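PDB 3FS5: CDC25-like phosphatase YCH1 from Saccharomyces cerevisiae, which acts as a protein phosphatase and has the fold of single-domain rhodaneses and of the Cdc25 catalytic domain. Local coordinates for residues N8-M21 with L118-Y132. Sequence-based numbering, arbitrary orientation.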
loop_
_atom_site.group_PDB
_atom_site.type_symbol
_atom_site.label_atom_id
_atom_site.label_comp_id
_atom_site.label_asym_id
_atom_site.label_seq_id
_atom_site.Cartn_x
_atom_site.Cartn_y
_atom_site.Cartn_z
ATOM N N ASN A 8 0.982 10.088 -12.284
ATOM C CA ASN A 8 1.449 10.444 -10.945
ATOM C C ASN A 8 1.621 9.213 -10.063
ATOM O O ASN A 8 2.273 9.274 -9.025
ATOM C CB ASN A 8 0.466 11.406 -10.273
ATOM C CG ASN A 8 0.559 12.804 -10.828
ATOM O OD1 ASN A 8 1.588 13.461 -10.698
ATOM N ND2 ASN A 8 -0.516 13.268 -11.455
ATOM N N VAL A 9 1.026 8.101 -10.477
ATOM C CA VAL A 9 1.120 6.859 -9.724
ATOM C C VAL A 9 2.410 6.134 -10.092
ATOM O O VAL A 9 2.628 5.786 -11.260
ATOM C CB VAL A 9 -0.086 5.944 -10.023
ATOM C CG1 VAL A 9 0.041 4.631 -9.253
ATOM C CG2 VAL A 9 -1.379 6.663 -9.658
ATOM N N LYS A 10 3.259 5.921 -9.088
ATOM C CA LYS A 10 4.542 5.244 -9.269
ATOM C C LYS A 10 4.465 3.779 -8.848
ATOM O O LYS A 10 3.546 3.381 -8.135
ATOM C CB LYS A 10 5.625 5.943 -8.445
ATOM C CG LYS A 10 5.918 7.372 -8.870
ATOM C CD LYS A 10 6.559 7.414 -10.240
ATOM C CE LYS A 10 7.727 8.387 -10.251
ATOM N NZ LYS A 10 8.757 7.987 -9.243
ATOM N N TYR A 11 5.444 2.989 -9.286
ATOM C CA TYR A 11 5.489 1.567 -8.970
ATOM C C TYR A 11 6.754 1.181 -8.228
ATOM O O TYR A 11 7.846 1.652 -8.541
ATOM C CB TYR A 11 5.343 0.732 -10.246
ATOM C CG TYR A 11 3.955 0.818 -10.815
ATOM C CD1 TYR A 11 3.494 1.997 -11.404
ATOM C CD2 TYR A 11 3.068 -0.250 -10.701
ATOM C CE1 TYR A 11 2.178 2.111 -11.858
ATOM C CE2 TYR A 11 1.756 -0.147 -11.150
ATOM C CZ TYR A 11 1.320 1.034 -11.725
ATOM O OH TYR A 11 0.019 1.136 -12.163
ATOM N N LEU A 12 6.585 0.309 -7.242
ATOM C CA LEU A 12 7.673 -0.131 -6.389
ATOM C C LEU A 12 7.850 -1.651 -6.413
ATOM O O LEU A 12 6.869 -2.395 -6.481
ATOM C CB LEU A 12 7.365 0.329 -4.956
ATOM C CG LEU A 12 8.421 0.267 -3.856
ATOM C CD1 LEU A 12 9.529 1.261 -4.159
ATOM C CD2 LEU A 12 7.777 0.597 -2.522
ATOM N N ASP A 13 9.100 -2.104 -6.354
ATOM C CA ASP A 13 9.397 -3.535 -6.323
ATOM C C ASP A 13 9.466 -3.962 -4.860
ATOM O O ASP A 13 9.795 -3.155 -3.991
ATOM C CB ASP A 13 10.743 -3.830 -6.998
ATOM C CG ASP A 13 10.631 -3.971 -8.510
ATOM O OD1 ASP A 13 11.674 -3.857 -9.188
ATOM O OD2 ASP A 13 9.516 -4.211 -9.022
ATOM N N PRO A 14 9.165 -5.238 -4.571
ATOM C CA PRO A 14 9.189 -5.792 -3.214
ATOM C C PRO A 14 10.518 -5.552 -2.494
ATOM O O PRO A 14 10.538 -5.260 -1.296
ATOM C CB PRO A 14 8.935 -7.285 -3.444
ATOM C CG PRO A 14 8.116 -7.302 -4.689
ATOM C CD PRO A 14 8.783 -6.270 -5.551
ATOM N N THR A 15 11.624 -5.690 -3.225
ATOM C CA THR A 15 12.951 -5.492 -2.646
ATOM C C THR A 15 13.149 -4.071 -2.124
ATOM O O THR A 15 13.819 -3.870 -1.114
ATOM C CB THR A 15 14.079 -5.819 -3.668
ATOM O OG1 THR A 15 13.907 -5.032 -4.852
ATOM C CG2 THR A 15 14.045 -7.292 -4.044
ATOM N N GLU A 16 12.573 -3.080 -2.803
ATOM C CA GLU A 16 12.718 -1.702 -2.345
ATOM C C GLU A 16 11.837 -1.421 -1.126
ATOM O O GLU A 16 12.246 -0.701 -0.220
ATOM C CB GLU A 16 12.403 -0.704 -3.465
ATOM C CG GLU A 16 12.690 0.739 -3.050
ATOM C CD GLU A 16 12.871 1.691 -4.224
ATOM O OE1 GLU A 16 13.207 2.872 -3.973
ATOM O OE2 GLU A 16 12.682 1.268 -5.387
ATOM N N LEU A 17 10.629 -1.980 -1.095
ATOM C CA LEU A 17 9.759 -1.770 0.059
ATOM C C LEU A 17 10.406 -2.418 1.278
ATOM O O LEU A 17 10.407 -1.853 2.368
ATOM C CB LEU A 17 8.373 -2.390 -0.164
ATOM C CG LEU A 17 7.446 -2.377 1.060
ATOM C CD1 LEU A 17 7.275 -0.947 1.571
ATOM C CD2 LEU A 17 6.093 -2.982 0.688
ATOM N N HIS A 18 10.964 -3.606 1.084
ATOM C CA HIS A 18 11.607 -4.315 2.177
ATOM C C HIS A 18 12.741 -3.475 2.755
ATOM O O HIS A 18 12.939 -3.436 3.966
ATOM C CB HIS A 18 12.136 -5.670 1.687
ATOM C CG HIS A 18 12.934 -6.409 2.713
ATOM N ND1 HIS A 18 14.297 -6.255 2.845
ATOM C CD2 HIS A 18 12.555 -7.267 3.688
ATOM C CE1 HIS A 18 14.723 -6.985 3.858
ATOM N NE2 HIS A 18 13.687 -7.609 4.388
ATOM N N ARG A 19 13.478 -2.794 1.887
ATOM C CA ARG A 19 14.577 -1.951 2.335
ATOM C C ARG A 19 14.015 -0.799 3.170
ATOM O O ARG A 19 14.549 -0.477 4.232
ATOM C CB ARG A 19 15.355 -1.410 1.133
ATOM C CG ARG A 19 16.606 -0.634 1.510
ATOM C CD ARG A 19 17.387 -0.187 0.277
ATOM N NE ARG A 19 18.486 0.710 0.636
ATOM C CZ ARG A 19 19.636 0.323 1.186
ATOM N NH1 ARG A 19 20.566 1.226 1.478
ATOM N NH2 ARG A 19 19.867 -0.963 1.430
ATOM N N TRP A 20 12.929 -0.188 2.696
ATOM C CA TRP A 20 12.292 0.910 3.426
ATOM C C TRP A 20 11.844 0.449 4.809
ATOM O O TRP A 20 11.924 1.199 5.786
ATOM C CB TRP A 20 11.052 1.419 2.681
ATOM C CG TRP A 20 11.321 2.159 1.409
ATOM C CD1 TRP A 20 12.523 2.318 0.778
ATOM C CD2 TRP A 20 10.350 2.838 0.603
ATOM N NE1 TRP A 20 12.357 3.056 -0.372
ATOM C CE2 TRP A 20 11.033 3.388 -0.502
ATOM C CE3 TRP A 20 8.967 3.037 0.711
ATOM C CZ2 TRP A 20 10.381 4.126 -1.495
ATOM C CZ3 TRP A 20 8.318 3.775 -0.281
ATOM C CH2 TRP A 20 9.030 4.307 -1.367
ATOM N N MET A 21 11.339 -0.776 4.886
ATOM C CA MET A 21 10.868 -1.306 6.159
ATOM C C MET A 21 12.025 -1.536 7.128
ATOM O O MET A 21 11.901 -1.269 8.325
ATOM C CB MET A 21 10.078 -2.595 5.924
ATOM C CG MET A 21 8.727 -2.339 5.252
ATOM S SD MET A 21 7.777 -3.820 4.866
ATOM C CE MET A 21 7.190 -4.278 6.496
ATOM N N LEU A 118 2.103 8.628 -4.347
ATOM C CA LEU A 118 1.376 7.370 -4.446
ATOM C C LEU A 118 2.136 6.277 -5.180
ATOM O O LEU A 118 2.664 6.502 -6.268
ATOM C CB LEU A 118 0.028 7.608 -5.132
ATOM C CG LEU A 118 -0.865 8.659 -4.471
ATOM C CD1 LEU A 118 -2.154 8.812 -5.274
ATOM C CD2 LEU A 118 -1.174 8.250 -3.034
ATOM N N TRP A 119 2.175 5.093 -4.572
ATOM C CA TRP A 119 2.851 3.941 -5.158
ATOM C C TRP A 119 1.970 2.698 -5.187
ATOM O O TRP A 119 1.023 2.563 -4.404
ATOM C CB TRP A 119 4.101 3.556 -4.360
ATOM C CG TRP A 119 5.101 4.636 -4.128
ATOM C CD1 TRP A 119 5.034 5.634 -3.198
ATOM C CD2 TRP A 119 6.346 4.800 -4.808
ATOM N NE1 TRP A 119 6.168 6.410 -3.256
ATOM C CE2 TRP A 119 6.990 5.920 -4.238
ATOM C CE3 TRP A 119 6.982 4.105 -5.845
ATOM C CZ2 TRP A 119 8.244 6.364 -4.670
ATOM C CZ3 TRP A 119 8.230 4.544 -6.274
ATOM C CH2 TRP A 119 8.847 5.665 -5.685
ATOM N N VAL A 120 2.312 1.787 -6.090
ATOM C CA VAL A 120 1.647 0.495 -6.200
ATOM C C VAL A 120 2.782 -0.527 -6.122
ATOM O O VAL A 120 3.810 -0.378 -6.790
ATOM C CB VAL A 120 0.920 0.311 -7.548
ATOM C CG1 VAL A 120 0.411 -1.128 -7.668
ATOM C CG2 VAL A 120 -0.247 1.288 -7.653
ATOM N N LEU A 121 2.606 -1.550 -5.295
ATOM C CA LEU A 121 3.616 -2.589 -5.147
ATOM C C LEU A 121 3.464 -3.611 -6.273
ATOM O O LEU A 121 2.472 -4.344 -6.325
ATOM C CB LEU A 121 3.450 -3.281 -3.791
ATOM C CG LEU A 121 4.371 -4.464 -3.487
ATOM C CD1 LEU A 121 5.827 -3.991 -3.426
ATOM C CD2 LEU A 121 3.959 -5.097 -2.168
ATOM N N ARG A 122 4.444 -3.660 -7.172
ATOM C CA ARG A 122 4.389 -4.600 -8.291
ATOM C C ARG A 122 4.331 -6.047 -7.818
ATOM O O ARG A 122 5.146 -6.475 -7.000
ATOM C CB ARG A 122 5.607 -4.430 -9.215
ATOM C CG ARG A 122 5.623 -3.152 -10.053
ATOM C CD ARG A 122 6.678 -3.250 -11.160
ATOM N NE ARG A 122 6.810 -2.026 -11.952
ATOM C CZ ARG A 122 5.895 -1.573 -12.809
ATOM N NH1 ARG A 122 6.120 -0.450 -13.476
ATOM N NH2 ARG A 122 4.762 -2.237 -13.004
ATOM N N GLY A 123 3.357 -6.793 -8.329
ATOM C CA GLY A 123 3.249 -8.196 -7.971
ATOM C C GLY A 123 2.303 -8.544 -6.837
ATOM O O GLY A 123 1.978 -9.713 -6.652
ATOM N N GLY A 124 1.876 -7.542 -6.072
ATOM C CA GLY A 124 0.955 -7.782 -4.976
ATOM C C GLY A 124 1.535 -8.636 -3.866
ATOM O O GLY A 124 2.745 -8.899 -3.829
ATOM N N PHE A 125 0.670 -9.085 -2.961
ATOM C CA PHE A 125 1.130 -9.896 -1.849
ATOM C C PHE A 125 1.687 -11.229 -2.318
ATOM O O PHE A 125 2.561 -11.792 -1.675
ATOM C CB PHE A 125 0.008 -10.146 -0.842
ATOM C CG PHE A 125 0.493 -10.756 0.442
ATOM C CD1 PHE A 125 1.270 -10.010 1.322
ATOM C CD2 PHE A 125 0.238 -12.096 0.735
ATOM C CE1 PHE A 125 1.794 -10.587 2.472
ATOM C CE2 PHE A 125 0.759 -12.687 1.885
ATOM C CZ PHE A 125 1.541 -11.930 2.756
ATOM N N SER A 126 1.173 -11.732 -3.435
ATOM C CA SER A 126 1.641 -12.997 -3.973
ATOM C C SER A 126 3.144 -12.973 -4.253
ATOM O O SER A 126 3.857 -13.911 -3.895
ATOM C CB SER A 126 0.883 -13.343 -5.254
ATOM O OG SER A 126 1.298 -14.602 -5.751
ATOM N N ARG A 127 3.640 -11.912 -4.884
ATOM C CA ARG A 127 5.071 -11.856 -5.155
ATOM C C ARG A 127 5.805 -11.606 -3.848
ATOM O O ARG A 127 6.869 -12.173 -3.602
ATOM C CB ARG A 127 5.432 -10.756 -6.157
ATOM C CG ARG A 127 6.702 -11.112 -6.923
ATOM C CD ARG A 127 7.709 -9.982 -7.052
ATOM N NE ARG A 127 7.325 -8.978 -8.037
ATOM C CZ ARG A 127 8.175 -8.119 -8.595
ATOM N NH1 ARG A 127 7.741 -7.231 -9.480
ATOM N NH2 ARG A 127 9.466 -8.158 -8.284
ATOM N N TRP A 128 5.227 -10.754 -3.004
ATOM C CA TRP A 128 5.833 -10.447 -1.716
ATOM C C TRP A 128 6.131 -11.707 -0.903
ATOM O O TRP A 128 7.263 -11.914 -0.468
ATOM C CB TRP A 128 4.918 -9.522 -0.905
ATOM C CG TRP A 128 5.442 -9.207 0.468
ATOM C CD1 TRP A 128 5.151 -9.862 1.628
ATOM C CD2 TRP A 128 6.380 -8.180 0.811
ATOM N NE1 TRP A 128 5.850 -9.309 2.674
ATOM C CE2 TRP A 128 6.611 -8.274 2.201
ATOM C CE3 TRP A 128 7.050 -7.189 0.078
ATOM C CZ2 TRP A 128 7.485 -7.412 2.877
ATOM C CZ3 TRP A 128 7.922 -6.333 0.750
ATOM C CH2 TRP A 128 8.129 -6.453 2.138
ATOM N N GLN A 129 5.121 -12.553 -0.704
ATOM C CA GLN A 129 5.321 -13.763 0.087
ATOM C C GLN A 129 6.309 -14.762 -0.514
ATOM O O GLN A 129 6.952 -15.510 0.219
ATOM C CB GLN A 129 3.973 -14.458 0.373
ATOM C CG GLN A 129 3.265 -15.097 -0.817
ATOM C CD GLN A 129 3.851 -16.444 -1.221
ATOM O OE1 GLN A 129 4.132 -17.297 -0.375
ATOM N NE2 GLN A 129 4.024 -16.644 -2.522
ATOM N N SER A 130 6.451 -14.774 -1.834
ATOM C CA SER A 130 7.371 -15.715 -2.462
ATOM C C SER A 130 8.805 -15.391 -2.054
ATOM O O SER A 130 9.696 -16.227 -2.172
ATOM C CB SER A 130 7.246 -15.666 -3.988
ATOM O OG SER A 130 7.796 -14.468 -4.515
ATOM N N VAL A 131 9.019 -14.176 -1.559
ATOM C CA VAL A 131 10.350 -13.745 -1.151
ATOM C C VAL A 131 10.482 -13.503 0.349
ATOM O O VAL A 131 11.467 -13.913 0.960
ATOM C CB VAL A 131 10.758 -12.434 -1.875
ATOM C CG1 VAL A 131 12.164 -12.027 -1.467
ATOM C CG2 VAL A 131 10.675 -12.621 -3.375
ATOM N N TYR A 132 9.488 -12.845 0.939
ATOM C CA TYR A 132 9.526 -12.514 2.363
ATOM C C TYR A 132 8.424 -13.146 3.206
ATOM O O TYR A 132 8.264 -12.804 4.381
ATOM C CB TYR A 132 9.466 -10.994 2.534
ATOM C CG TYR A 132 10.514 -10.239 1.746
ATOM C CD1 TYR A 132 10.154 -9.399 0.695
ATOM C CD2 TYR A 132 11.872 -10.372 2.049
ATOM C CE1 TYR A 132 11.115 -8.710 -0.039
ATOM C CE2 TYR A 132 12.845 -9.688 1.319
ATOM C CZ TYR A 132 12.459 -8.858 0.277
ATOM O OH TYR A 132 13.415 -8.179 -0.446
HETATM O O HOH W 1 3.028 9.874 -6.715
HETATM O O HOH W 2 8.910 -1.227 -10.697
#
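With CG of H18 trans to its own N (chi1 174°) and CG of Y132 swung beside its backbone N (chi1 -54°), the imidazole and the phenol meet face on in an offset stack, centroids 4.2 Å apart and planes only 5° from parallel. CD2 of H18 lies 3.4 Å from CE2 of Y132, displaced toward the rim, while CG1 of V131 covers the other face of the phenol over its centre. OH of Y132 reaches on to CA of T15, 3.5 Å away, and CE1 of Y132 lies near O of P14. A glycine at Y132 would probably leave the H18 imidazole without its stacking partner, free to turn, and uncover the start of helix 14-21 near P14 and T15. Alongside, W128 pushes its six-membered ring as a knob among P14, L17, H18 and M21, with SD of M21 in an oblique Met-aromatic contact 3.8 Å from CH2 of W128; the indole NE1 is hydrogen-bonded to T139.

Each helix follows a strand of the parallel rhodanese-like sheet, in which strand 10-12 is an outermost strand paired with 116-121. Nearly straight backbone hydrogen bonds from K10 N to L118 O and from L12 N to V120 O alternate with those from V120 N to K10 O and from R122 N to L12 O. On the face bearing L12 and L121, the W119 indole is sandwiched: CB of K10 packs over one side, 3.5 Å from CE3 of W119, and the edge of W20 meets the opposite side in a T-shaped pair. On the other face, one side of the R122 guanidinium rests against CB and CD2 of Y11, its NE donating to a water 2.6 Å away. R127 lays its guanidinium face over CD of P14, and its NH1 forms a 3.5 Å salt bridge with OD2 of D13.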